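Local structure of chromosome partition protein Smc (Pyrococcus furiosus, 3KTA) at residues 10-15 with 80-85; 2-7 with 22-27; 101-106 with 113-118. The protein binds and hydrolyses ATP through its ABC-type ATPase head, here the N-terminal part, and is probably required for chromosome condensation and partitioning. All coordinates share one frame; numbering follows the deposited sequence.

Interaction 1 (10-15 with 80-85); sequences KGFKSY and AEVAIY. With AP5 (bis(adenosine)-5'-pentaphosphate), chain E.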
loop_
_atom_site.group_PDB
_atom_site.type_symbol
_atom_site.label_atom_id
_atom_site.label_comp_id
_atom_site.label_asym_id
_atom_site.label_seq_id
_atom_site.Cartn_x
_atom_site.Cartn_y
_atom_site.Cartn_z
ATOM N N LYS A 10 12.890 -13.137 -9.627
ATOM C CA LYS A 10 14.123 -13.865 -9.902
ATOM C C LYS A 10 15.333 -12.961 -9.688
ATOM O O LYS A 10 15.494 -11.940 -10.366
ATOM C CB LYS A 10 14.121 -14.420 -11.331
ATOM C CG LYS A 10 15.414 -15.183 -11.665
ATOM C CD LYS A 10 15.465 -15.658 -13.104
ATOM C CE LYS A 10 16.834 -16.257 -13.393
ATOM N NZ LYS A 10 16.986 -16.677 -14.810
ATOM N N GLY A 11 16.181 -13.319 -8.723
ATOM C CA GLY A 11 17.371 -12.541 -8.440
ATOM C C GLY A 11 17.054 -11.197 -7.817
ATOM O O GLY A 11 17.847 -10.250 -7.894
ATOM N N PHE A 12 15.887 -11.113 -7.177
ATOM C CA PHE A 12 15.428 -9.843 -6.640
ATOM C C PHE A 12 15.615 -9.740 -5.127
ATOM O O PHE A 12 15.031 -10.518 -4.375
ATOM C CB PHE A 12 13.958 -9.595 -6.999
ATOM C CG PHE A 12 13.481 -8.238 -6.597
ATOM C CD1 PHE A 12 13.690 -7.150 -7.419
ATOM C CD2 PHE A 12 12.875 -8.032 -5.356
ATOM C CE1 PHE A 12 13.296 -5.889 -7.043
ATOM C CE2 PHE A 12 12.475 -6.767 -4.968
ATOM C CZ PHE A 12 12.670 -5.693 -5.812
ATOM N N LYS A 13 16.425 -8.768 -4.714
ATOM C CA LYS A 13 16.791 -8.551 -3.312
ATOM C C LYS A 13 17.070 -9.862 -2.578
ATOM O O LYS A 13 17.906 -10.644 -3.020
ATOM C CB LYS A 13 15.753 -7.661 -2.611
ATOM C CG LYS A 13 15.603 -6.301 -3.296
ATOM C CD LYS A 13 14.735 -5.317 -2.515
ATOM C CE LYS A 13 15.506 -4.735 -1.356
ATOM N NZ LYS A 13 14.868 -3.523 -0.769
ATOM N N SER A 14 16.407 -10.115 -1.454
ATOM C CA SER A 14 16.724 -11.304 -0.660
ATOM C C SER A 14 16.172 -12.645 -1.187
ATOM O O SER A 14 16.345 -13.686 -0.541
ATOM C CB SER A 14 16.226 -11.104 0.775
ATOM O OG SER A 14 14.817 -10.890 0.776
ATOM N N TYR A 15 15.515 -12.641 -2.343
ATOM C CA TYR A 15 14.775 -13.837 -2.769
ATOM C C TYR A 15 15.536 -14.918 -3.550
ATOM O O TYR A 15 14.968 -15.968 -3.887
ATOM C CB TYR A 15 13.431 -13.463 -3.426
ATOM C CG TYR A 15 12.423 -13.126 -2.346
ATOM C CD1 TYR A 15 11.659 -14.120 -1.743
ATOM C CD2 TYR A 15 12.301 -11.831 -1.877
ATOM C CE1 TYR A 15 10.764 -13.819 -0.719
ATOM C CE2 TYR A 15 11.430 -11.524 -0.854
ATOM C CZ TYR A 15 10.667 -12.517 -0.279
ATOM O OH TYR A 15 9.800 -12.197 0.738
ATOM N N ALA A 80 18.295 -8.675 -11.812
ATOM C CA ALA A 80 17.081 -8.851 -11.012
ATOM C C ALA A 80 15.868 -8.710 -11.922
ATOM O O ALA A 80 15.805 -7.803 -12.746
ATOM C CB ALA A 80 17.031 -7.826 -9.892
ATOM N N GLU A 81 14.903 -9.605 -11.768
ATOM C CA GLU A 81 13.696 -9.537 -12.577
ATOM C C GLU A 81 12.423 -9.745 -11.759
ATOM O O GLU A 81 12.357 -10.628 -10.909
ATOM C CB GLU A 81 13.766 -10.576 -13.686
ATOM C CG GLU A 81 12.519 -10.660 -14.547
ATOM C CD GLU A 81 12.704 -11.633 -15.690
ATOM O OE1 GLU A 81 13.456 -11.302 -16.628
ATOM O OE2 GLU A 81 12.103 -12.721 -15.644
ATOM N N VAL A 82 11.410 -8.933 -12.036
ATOM C CA VAL A 82 10.095 -9.128 -11.440
ATOM C C VAL A 82 9.055 -9.157 -12.547
ATOM O O VAL A 82 9.095 -8.326 -13.463
ATOM C CB VAL A 82 9.756 -8.001 -10.446
ATOM C CG1 VAL A 82 8.357 -8.199 -9.843
ATOM C CG2 VAL A 82 10.807 -7.963 -9.331
ATOM N N ALA A 83 8.154 -10.131 -12.469
ATOM C CA ALA A 83 6.974 -10.146 -13.321
ATOM C C ALA A 83 5.736 -10.006 -12.450
ATOM O O ALA A 83 5.628 -10.643 -11.399
ATOM C CB ALA A 83 6.908 -11.429 -14.134
ATOM N N ILE A 84 4.804 -9.163 -12.881
ATOM C CA ILE A 84 3.555 -8.994 -12.163
ATOM C C ILE A 84 2.391 -9.384 -13.084
ATOM O O ILE A 84 2.354 -8.991 -14.260
ATOM C CB ILE A 84 3.419 -7.551 -11.598
ATOM C CG1 ILE A 84 2.190 -7.448 -10.682
ATOM C CG2 ILE A 84 3.380 -6.498 -12.741
ATOM C CD1 ILE A 84 2.151 -6.146 -9.873
ATOM N N TYR A 85 1.488 -10.209 -12.571
ATOM C CA TYR A 85 0.356 -10.717 -13.363
ATOM C C TYR A 85 -0.935 -10.072 -12.858
ATOM O O TYR A 85 -1.346 -10.298 -11.707
ATOM C CB TYR A 85 0.278 -12.248 -13.249
ATOM C CG TYR A 85 1.450 -12.959 -13.895
ATOM C CD1 TYR A 85 2.720 -12.890 -13.341
ATOM C CD2 TYR A 85 1.290 -13.671 -15.068
ATOM C CE1 TYR A 85 3.809 -13.526 -13.933
ATOM C CE2 TYR A 85 2.370 -14.311 -15.672
ATOM C CZ TYR A 85 3.625 -14.231 -15.101
ATOM O OH TYR A 85 4.701 -14.869 -15.695
HETATM P PA AP5 E . 16.077 -3.077 10.134
HETATM O O1A AP5 E . 16.833 -3.922 11.139
HETATM O O2A AP5 E . 16.982 -2.495 9.079
HETATM O O3A AP5 E . 14.940 -3.926 9.350
HETATM P PB AP5 E . 14.035 -5.030 10.047
HETATM O O1B AP5 E . 13.672 -4.598 11.454
HETATM O O2B AP5 E . 14.628 -6.408 9.943
HETATM O O3B AP5 E . 12.838 -4.796 8.992
HETATM P PG AP5 E . 11.582 -5.732 8.969
HETATM O O1G AP5 E . 11.402 -6.371 10.333
HETATM O O2G AP5 E . 10.434 -4.860 8.570
HETATM O O3G AP5 E . 12.030 -6.858 7.955
HETATM P PD AP5 E . 11.328 -7.355 6.621
HETATM O O1D AP5 E . 10.704 -8.698 6.851
HETATM O O2D AP5 E . 10.418 -6.320 6.008
HETATM O O3D AP5 E . 12.660 -7.581 5.736
HETATM P PE AP5 E . 13.056 -6.784 4.385
HETATM O O1E AP5 E . 12.017 -7.124 3.341
HETATM O O2E AP5 E . 13.292 -5.344 4.668
HETATM O O5F AP5 E . 15.199 -1.948 10.874
HETATM C C5F AP5 E . 15.707 -0.698 11.303
HETATM C C4F AP5 E . 14.629 0.145 11.986
HETATM O O4F AP5 E . 13.757 0.671 11.001
HETATM C C3F AP5 E . 13.746 -0.653 12.935
HETATM O O3F AP5 E . 13.155 0.225 13.871
HETATM C C2F AP5 E . 12.650 -1.151 12.019
HETATM O O2F AP5 E . 11.444 -1.374 12.717
HETATM C C1F AP5 E . 12.515 -0.019 11.011
HETATM N N9A AP5 E . 12.312 -0.508 9.640
HETATM C C8A AP5 E . 12.540 -1.771 9.164
HETATM N N7A AP5 E . 12.259 -1.786 7.843
HETATM C C5A AP5 E . 11.848 -0.552 7.472
HETATM C C6A AP5 E . 11.430 -0.030 6.255
HETATM N N6A AP5 E . 11.252 -0.831 5.201
HETATM N N1A AP5 E . 11.063 1.291 6.191
HETATM C C2A AP5 E . 11.114 2.093 7.317
HETATM N N3A AP5 E . 11.525 1.574 8.526
HETATM C C4A AP5 E . 11.880 0.265 8.598
HETATM O O5J AP5 E . 14.392 -7.605 4.028
HETATM C C5J AP5 E . 15.634 -7.257 4.610
HETATM C C4J AP5 E . 16.641 -8.294 4.146
HETATM O O4J AP5 E . 16.761 -8.212 2.728
HETATM C C3J AP5 E . 18.031 -8.016 4.731
HETATM O O3J AP5 E . 18.566 -9.221 5.221
HETATM C C2J AP5 E . 18.803 -7.555 3.519
HETATM O O2J AP5 E . 20.197 -7.791 3.631
HETATM C C1J AP5 E . 18.128 -8.338 2.403
HETATM N N9B AP5 E . 18.476 -7.752 1.102
HETATM C C8B AP5 E . 18.163 -6.524 0.586
HETATM N N7B AP5 E . 18.723 -6.420 -0.642
HETATM C C5B AP5 E . 19.389 -7.572 -0.898
HETATM C C6B AP5 E . 20.142 -8.014 -1.979
HETATM N N6B AP5 E . 20.417 -7.191 -2.984
HETATM N N1B AP5 E . 20.699 -9.264 -1.924
HETATM C C2B AP5 E . 20.540 -10.089 -0.831
HETATM N N3B AP5 E . 19.792 -9.643 0.238
HETATM C C4B AP5 E . 19.241 -8.411 0.191
#

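Interaction 2 (2-7 with 22-27); sequences PYIEKL and IPFSKG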
loop_
_atom_site.group_PDB
_atom_site.type_symbol
_atom_site.label_atom_id
_atom_site.label_comp_id
_atom_site.label_asym_id
_atom_site.label_seq_id
_atom_site.Cartn_x
_atom_site.Cartn_y
_atom_site.Cartn_z
ATOM N N PRO A 2 -8.626 -3.804 -12.088
ATOM C CA PRO A 2 -7.787 -5.013 -12.145
ATOM C C PRO A 2 -7.260 -5.381 -10.763
ATOM O O PRO A 2 -7.438 -4.613 -9.823
ATOM C CB PRO A 2 -6.624 -4.598 -13.055
ATOM C CG PRO A 2 -7.080 -3.328 -13.746
ATOM C CD PRO A 2 -7.992 -2.660 -12.765
ATOM N N TYR A 3 -6.634 -6.541 -10.639
ATOM C CA TYR A 3 -5.985 -6.889 -9.371
ATOM C C TYR A 3 -4.816 -7.798 -9.640
ATOM O O TYR A 3 -4.713 -8.401 -10.714
ATOM C CB TYR A 3 -6.959 -7.543 -8.390
ATOM C CG TYR A 3 -7.620 -8.812 -8.856
ATOM C CD1 TYR A 3 -8.844 -8.772 -9.526
ATOM C CD2 TYR A 3 -7.047 -10.053 -8.610
ATOM C CE1 TYR A 3 -9.470 -9.938 -9.944
ATOM C CE2 TYR A 3 -7.676 -11.229 -9.023
ATOM C CZ TYR A 3 -8.881 -11.152 -9.690
ATOM O OH TYR A 3 -9.491 -12.320 -10.092
ATOM N N ILE A 4 -3.934 -7.894 -8.654
ATOM C CA ILE A 4 -2.721 -8.680 -8.787
ATOM C C ILE A 4 -2.982 -10.162 -8.517
ATOM O O ILE A 4 -3.456 -10.536 -7.447
ATOM C CB ILE A 4 -1.626 -8.170 -7.833
ATOM C CG1 ILE A 4 -1.378 -6.675 -8.044
ATOM C CG2 ILE A 4 -0.325 -8.994 -8.010
ATOM C CD1 ILE A 4 -0.465 -6.054 -6.959
ATOM N N GLU A 5 -2.709 -11.003 -9.506
ATOM C CA GLU A 5 -2.856 -12.441 -9.303
ATOM C C GLU A 5 -1.618 -13.003 -8.621
ATOM O O GLU A 5 -1.715 -13.775 -7.663
ATOM C CB GLU A 5 -3.161 -13.136 -10.641
ATOM C CG GLU A 5 -4.508 -12.691 -11.171
ATOM C CD GLU A 5 -5.027 -13.528 -12.306
ATOM O OE1 GLU A 5 -4.263 -13.741 -13.274
ATOM O OE2 GLU A 5 -6.211 -13.946 -12.228
ATOM N N LYS A 6 -0.450 -12.579 -9.086
ATOM C CA LYS A 6 0.803 -13.058 -8.514
ATOM C C LYS A 6 1.986 -12.211 -8.953
ATOM O O LYS A 6 1.907 -11.466 -9.944
ATOM C CB LYS A 6 1.062 -14.520 -8.907
ATOM C CG LYS A 6 1.296 -14.723 -10.417
ATOM C CD LYS A 6 1.585 -16.185 -10.726
ATOM C CE LYS A 6 1.822 -16.368 -12.226
ATOM N NZ LYS A 6 2.123 -17.790 -12.582
ATOM N N LEU A 7 3.082 -12.345 -8.204
ATOM C CA LEU A 7 4.405 -11.875 -8.598
ATOM C C LEU A 7 5.329 -13.063 -8.851
ATOM O O LEU A 7 5.189 -14.124 -8.234
ATOM C CB LEU A 7 5.054 -11.056 -7.483
ATOM C CG LEU A 7 4.444 -9.712 -7.131
ATOM C CD1 LEU A 7 4.975 -9.252 -5.786
ATOM C CD2 LEU A 7 4.766 -8.678 -8.219
ATOM N N ILE A 22 4.808 -15.667 -5.931
ATOM C CA ILE A 22 4.075 -15.164 -4.776
ATOM C C ILE A 22 2.644 -14.815 -5.175
ATOM O O ILE A 22 2.421 -13.807 -5.852
ATOM C CB ILE A 22 4.752 -13.915 -4.190
ATOM C CG1 ILE A 22 6.238 -14.177 -3.924
ATOM C CG2 ILE A 22 4.010 -13.452 -2.918
ATOM C CD1 ILE A 22 6.983 -12.962 -3.387
ATOM N N PRO A 23 1.670 -15.648 -4.771
ATOM C CA PRO A 23 0.274 -15.472 -5.176
ATOM C C PRO A 23 -0.476 -14.614 -4.175
ATOM O O PRO A 23 -0.128 -14.616 -2.992
ATOM C CB PRO A 23 -0.283 -16.895 -5.115
ATOM C CG PRO A 23 0.484 -17.524 -3.990
ATOM C CD PRO A 23 1.833 -16.823 -3.895
ATOM N N PHE A 24 -1.498 -13.907 -4.644
ATOM C CA PHE A 24 -2.320 -13.064 -3.783
ATOM C C PHE A 24 -3.805 -13.371 -3.948
ATOM O O PHE A 24 -4.255 -13.743 -5.030
ATOM C CB PHE A 24 -2.095 -11.586 -4.098
ATOM C CG PHE A 24 -0.700 -11.142 -3.874
ATOM C CD1 PHE A 24 -0.236 -10.900 -2.590
ATOM C CD2 PHE A 24 0.170 -10.975 -4.939
ATOM C CE1 PHE A 24 1.079 -10.495 -2.367
ATOM C CE2 PHE A 24 1.484 -10.565 -4.723
ATOM C CZ PHE A 24 1.941 -10.328 -3.441
ATOM N N SER A 25 -4.570 -13.219 -2.872
ATOM C CA SER A 25 -6.022 -13.259 -2.982
ATOM C C SER A 25 -6.510 -12.019 -3.725
ATOM O O SER A 25 -5.918 -10.960 -3.602
ATOM C CB SER A 25 -6.655 -13.273 -1.584
ATOM O OG SER A 25 -8.061 -13.108 -1.686
ATOM N N LYS A 26 -7.597 -12.139 -4.481
ATOM C CA LYS A 26 -8.250 -10.963 -5.063
ATOM C C LYS A 26 -8.700 -9.986 -3.972
ATOM O O LYS A 26 -8.837 -8.783 -4.216
ATOM C CB LYS A 26 -9.454 -11.403 -5.897
ATOM C CG LYS A 26 -10.370 -10.287 -6.312
ATOM C CD LYS A 26 -11.551 -10.850 -7.083
ATOM C CE LYS A 26 -12.533 -9.759 -7.473
ATOM N NZ LYS A 26 -13.587 -10.328 -8.365
ATOM N N GLY A 27 -8.901 -10.513 -2.768
ATOM C CA GLY A 27 -9.350 -9.721 -1.638
ATOM C C GLY A 27 -8.215 -9.281 -0.731
ATOM O O GLY A 27 -7.381 -8.459 -1.111
HETATM O O HOH W 1 -12.581 -11.750 -11.324
HETATM O O HOH W 2 -5.606 -12.585 -6.971
HETATM O O HOH W 3 -3.455 -16.024 -6.692
#

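Interaction 3 (101-106 with 113-118); sequences VIRRRV and SYWLNG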
loop_
_atom_site.group_PDB
_atom_site.type_symbol
_atom_site.label_atom_id
_atom_site.label_comp_id
_atom_site.label_asym_id
_atom_site.label_seq_id
_atom_site.Cartn_x
_atom_site.Cartn_y
_atom_site.Cartn_z
ATOM N N VAL A 101 0.428 -8.798 -18.205
ATOM C CA VAL A 101 1.665 -9.205 -17.540
ATOM C C VAL A 101 2.710 -8.147 -17.834
ATOM O O VAL A 101 2.990 -7.832 -19.001
ATOM C CB VAL A 101 2.173 -10.580 -18.058
ATOM C CG1 VAL A 101 3.444 -11.032 -17.293
ATOM C CG2 VAL A 101 1.087 -11.645 -17.933
ATOM N N ILE A 102 3.299 -7.599 -16.779
ATOM C CA ILE A 102 4.379 -6.640 -16.925
ATOM C C ILE A 102 5.637 -7.228 -16.289
ATOM O O ILE A 102 5.577 -7.805 -15.202
ATOM C CB ILE A 102 4.026 -5.299 -16.268
ATOM C CG1 ILE A 102 2.846 -4.646 -16.993
ATOM C CG2 ILE A 102 5.225 -4.379 -16.255
ATOM C CD1 ILE A 102 2.264 -3.445 -16.250
ATOM N N ARG A 103 6.768 -7.113 -16.984
ATOM C CA ARG A 103 8.028 -7.644 -16.472
ATOM C C ARG A 103 9.089 -6.565 -16.583
ATOM O O ARG A 103 9.133 -5.837 -17.574
ATOM C CB ARG A 103 8.470 -8.886 -17.263
ATOM C CG ARG A 103 9.811 -9.451 -16.822
ATOM C CD ARG A 103 9.904 -10.946 -17.114
ATOM N NE ARG A 103 9.702 -11.254 -18.527
ATOM C CZ ARG A 103 10.688 -11.498 -19.388
ATOM N NH1 ARG A 103 11.954 -11.457 -18.989
ATOM N NH2 ARG A 103 10.402 -11.778 -20.657
ATOM N N ARG A 104 9.931 -6.465 -15.559
ATOM C CA ARG A 104 11.064 -5.557 -15.572
ATOM C C ARG A 104 12.308 -6.317 -15.149
ATOM O O ARG A 104 12.293 -7.074 -14.170
ATOM C CB ARG A 104 10.854 -4.371 -14.629
ATOM C CG ARG A 104 11.973 -3.356 -14.703
ATOM C CD ARG A 104 11.829 -2.282 -13.634
ATOM N NE ARG A 104 12.935 -1.321 -13.647
ATOM C CZ ARG A 104 12.981 -0.240 -12.877
ATOM N NH1 ARG A 104 11.984 0.011 -12.031
ATOM N NH2 ARG A 104 14.021 0.594 -12.942
ATOM N N ARG A 105 13.389 -6.107 -15.885
ATOM C CA ARG A 105 14.656 -6.737 -15.541
ATOM C C ARG A 105 15.714 -5.643 -15.450
ATOM O O ARG A 105 15.816 -4.805 -16.343
ATOM C CB ARG A 105 15.030 -7.772 -16.610
ATOM C CG ARG A 105 16.365 -8.447 -16.396
ATOM C CD ARG A 105 16.701 -9.369 -17.562
ATOM N NE ARG A 105 15.827 -10.530 -17.653
ATOM C CZ ARG A 105 15.990 -11.508 -18.540
ATOM N NH1 ARG A 105 16.986 -11.439 -19.408
ATOM N NH2 ARG A 105 15.159 -12.539 -18.569
ATOM N N VAL A 106 16.486 -5.626 -14.367
ATOM C CA VAL A 106 17.583 -4.669 -14.248
ATOM C C VAL A 106 18.917 -5.407 -14.234
ATOM O O VAL A 106 19.053 -6.447 -13.599
ATOM C CB VAL A 106 17.472 -3.796 -12.978
ATOM C CG1 VAL A 106 17.579 -4.658 -11.730
ATOM C CG2 VAL A 106 18.548 -2.726 -12.981
ATOM N N SER A 113 15.200 -3.488 -18.806
ATOM C CA SER A 113 14.396 -3.940 -19.930
ATOM C C SER A 113 12.982 -4.195 -19.418
ATOM O O SER A 113 12.809 -4.612 -18.271
ATOM C CB SER A 113 14.965 -5.234 -20.504
ATOM O OG SER A 113 16.282 -5.026 -20.991
ATOM N N TYR A 114 11.983 -3.943 -20.264
ATOM C CA TYR A 114 10.588 -4.161 -19.896
ATOM C C TYR A 114 9.847 -5.012 -20.933
ATOM O O TYR A 114 10.175 -4.982 -22.127
ATOM C CB TYR A 114 9.849 -2.819 -19.791
ATOM C CG TYR A 114 10.232 -1.940 -18.620
ATOM C CD1 TYR A 114 11.315 -1.075 -18.700
ATOM C CD2 TYR A 114 9.489 -1.954 -17.445
ATOM C CE1 TYR A 114 11.664 -0.260 -17.630
ATOM C CE2 TYR A 114 9.829 -1.128 -16.370
ATOM C CZ TYR A 114 10.912 -0.291 -16.475
ATOM O OH TYR A 114 11.250 0.524 -15.421
ATOM N N TRP A 115 8.842 -5.755 -20.475
ATOM C CA TRP A 115 7.941 -6.508 -21.351
ATOM C C TRP A 115 6.513 -6.223 -20.929
ATOM O O TRP A 115 6.234 -6.065 -19.743
ATOM C CB TRP A 115 8.162 -8.018 -21.243
ATOM C CG TRP A 115 9.488 -8.518 -21.733
ATOM C CD1 TRP A 115 9.725 -9.190 -22.897
ATOM C CD2 TRP A 115 10.751 -8.412 -21.067
ATOM N NE1 TRP A 115 11.060 -9.506 -22.999
ATOM C CE2 TRP A 115 11.713 -9.034 -21.890
ATOM C CE3 TRP A 115 11.165 -7.853 -19.853
ATOM C CZ2 TRP A 115 13.061 -9.105 -21.539
ATOM C CZ3 TRP A 115 12.495 -7.920 -19.507
ATOM C CH2 TRP A 115 13.433 -8.546 -20.345
ATOM N N LEU A 116 5.619 -6.151 -21.909
ATOM C CA LEU A 116 4.195 -6.041 -21.670
ATOM C C LEU A 116 3.522 -7.155 -22.459
ATOM O O LEU A 116 3.672 -7.238 -23.682
ATOM C CB LEU A 116 3.670 -4.674 -22.116
ATOM C CG LEU A 116 2.155 -4.504 -22.168
ATOM C CD1 LEU A 116 1.538 -4.603 -20.764
ATOM C CD2 LEU A 116 1.794 -3.162 -22.818
ATOM N N ASN A 117 2.820 -8.035 -21.766
ATOM C CA ASN A 117 2.198 -9.180 -22.419
ATOM C C ASN A 117 3.131 -9.942 -23.362
ATOM O O ASN A 117 2.743 -10.338 -24.462
ATOM C CB ASN A 117 0.904 -8.775 -23.126
ATOM C CG ASN A 117 -0.206 -8.457 -22.141
ATOM O OD1 ASN A 117 -0.092 -8.773 -20.959
ATOM N ND2 ASN A 117 -1.285 -7.835 -22.620
ATOM N N GLY A 118 4.362 -10.145 -22.914
ATOM C CA GLY A 118 5.280 -11.025 -23.606
ATOM C C GLY A 118 5.994 -10.361 -24.758
ATOM O O GLY A 118 6.733 -11.026 -25.488
HETATM O O HOH W 4 5.263 -9.457 -20.156
#

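Interaction 1 (10-15 with 80-85)
In the antiparallel sheet of this ABC-type ATPase head, the end of strand 3-10 and the nucleotide-binding loop after it meet the start of strand 80-87. Lys10 and Glu81 form an antiparallel hydrogen-bonded pair: Lys10 N gives a nearly straight bond to Glu81 O (2.9 Å), in the plane of that carbonyl, and Glu81 N returns one to Lys10 O (2.8 Å). The chain then turns out of the sheet at Gly11, whose phi is positive (70°); Gly11 O comes within 3.2 Å of Ala80 CB. The Phe12 ring lies beside the strand, against Val82 and Ala80. The methyl CG2 of Val82 sits over one face of this ring, which a chi1 of -174° swings away from the backbone N, 4.0 Å from the ring centre in a CH-pi contact; Ala80 CB approaches the same ring obliquely. Phe48 of helix 39-49 also meets the Phe12 ring, which places the aromatic group between sheet and helix. Beyond Phe12 the loop reaches bis(adenosine)-5'-pentaphosphate. Lys13 runs its CB and CE past one adenine, and a bend beyond CG takes NZ on to a salt bridge with Asp44 and a hydrogen bond to Met58 O. Ser14 CB lies 3.5 Å from the ribose oxygen O4J, and Lys13 O comes to 3.3 Å from adenine N1B.

Interaction 2 (2-7 with 22-27)
Tyr3 and Lys26 meet where the beta hairpin of strands 3-10 and 20-23 runs on into a loop. Three backbone hydrogen bonds join the segments: Leu7 and Ile22 form an antiparallel hydrogen-bonded pair, bonded both ways, and Phe24 N reaches Glu5 O at 3.0 Å, the donor standing 36° out of the carbonyl plane. Lys6 and Pro23 are the non-hydrogen-bonded pair between them. Past Phe24 the direct backbone bonds stop and two waters bridge the segments. One donates to Ile4 O and, at 2.6 Å, to Phe24 O; the other links Glu5 O and Phe24 O. Gln119 of the neighbouring Smc chain is hydrogen-bonded to Ile4 N and Ser25 O.

The apolar contacts fall into two groups. Phe24 points toward strand 3-10; the Ile4 side chain runs beside it, its CG2 meeting the ring obliquely, 3.7 Å from Phe24 CD2, and Leu7 CD1 is at the ring edge, 3.9 Å from Phe24 CE2. At the other end the extended Lys26 chain crosses over one face of Tyr3: its CG stands almost on the ring normal (7° off), 3.6 Å from the ring centre, in a CH-pi contact, and CB and CD flank it. Tyr3 CG sits between the backbone N and carbonyl carbon (chi1 59°), which turns the ring toward Lys26. A weakly held water links Tyr3 OH and Lys26 NZ. A serine in place of Tyr3 would probably leave the methylenes of Lys26 without their platform and the lysine freer to swing.

Glu5 and Lys6 both face Tyr85 in a classic beta bulge of the sheet. Leu7 and Ile22 pack on Ile42 of helix 39-49, and Ile4 and Leu7 touch Ile84 of strand 80-87.

Interaction 3 (101-106 with 113-118)
Strands 101-106 and 113-116 run antiparallel, 170° between their directions and 4.7 Å apart at closest approach, with Arg103-Trp115 and Arg105-Ser113 as hydrogen-bonded pairs and Ile102-Leu116 and Arg104-Tyr114 as non-hydrogen-bonded ones. Asn117 ends the pairing: its N donates to Val101 O, and its side-chain OD1 takes Val101 N (2.8 Å) nearly in line with its own C=O. A water joins Val101 O to Gly118 N. On one face of the sheet Trp115 carries Arg103. Bent at chi3 (57°), the arginine lays its guanidinium flat on the indole, planes 16° apart, with CZ 3.6 Å from the centre of the six-membered ring in a cation-pi stack; NH2 is offset toward the pyrrole side, 3.3 Å above CE2. Arg105 CB touches the indole edge at CZ3 (3.9 Å). The two strands form a beta hairpin of the ATPase-head sheet, next to strand 80-87, whose Glu81 OE1 receives a salt bridge from Arg103 NH1. On the other face Arg104 and Tyr114 run side by side. The extended arginine sets CG over one face of the phenol ring, 3.9 Å from its centre, and carries its guanidinium on past Tyr114 OH, which lies over one face of that group; Arg104 NE is hydrogen-bonded to Ser112 OG and Arg104 NH1 to Phe48 O and Gly52 O. Ile102 CG1 meets Leu116 CD1 at 4.0 Å.

All three contacts reach one antiparallel sheet, and strand 80-87 at its middle connects them. Towards interaction 2, Tyr85 O and Tyr85 N are probably hydrogen-bonded to Glu5 N (2.7 Å) and Lys6 O (2.9 Å), and Ile84 CG1 packs on Leu7 CD2. Towards interaction 3, the Glu81 OE1 to Arg105 NE salt bridge (2.7 Å) is joined by a probable bond from Val106 N to Ala80 O. Interactions 2 and 3 do not touch; their centres are about 17 Å apart. Interaction 1 alone meets the ligand, whereas the Ile22 side chain of interaction 2 stays about 10 Å from it and interaction 3 lies away from the nucleotide site.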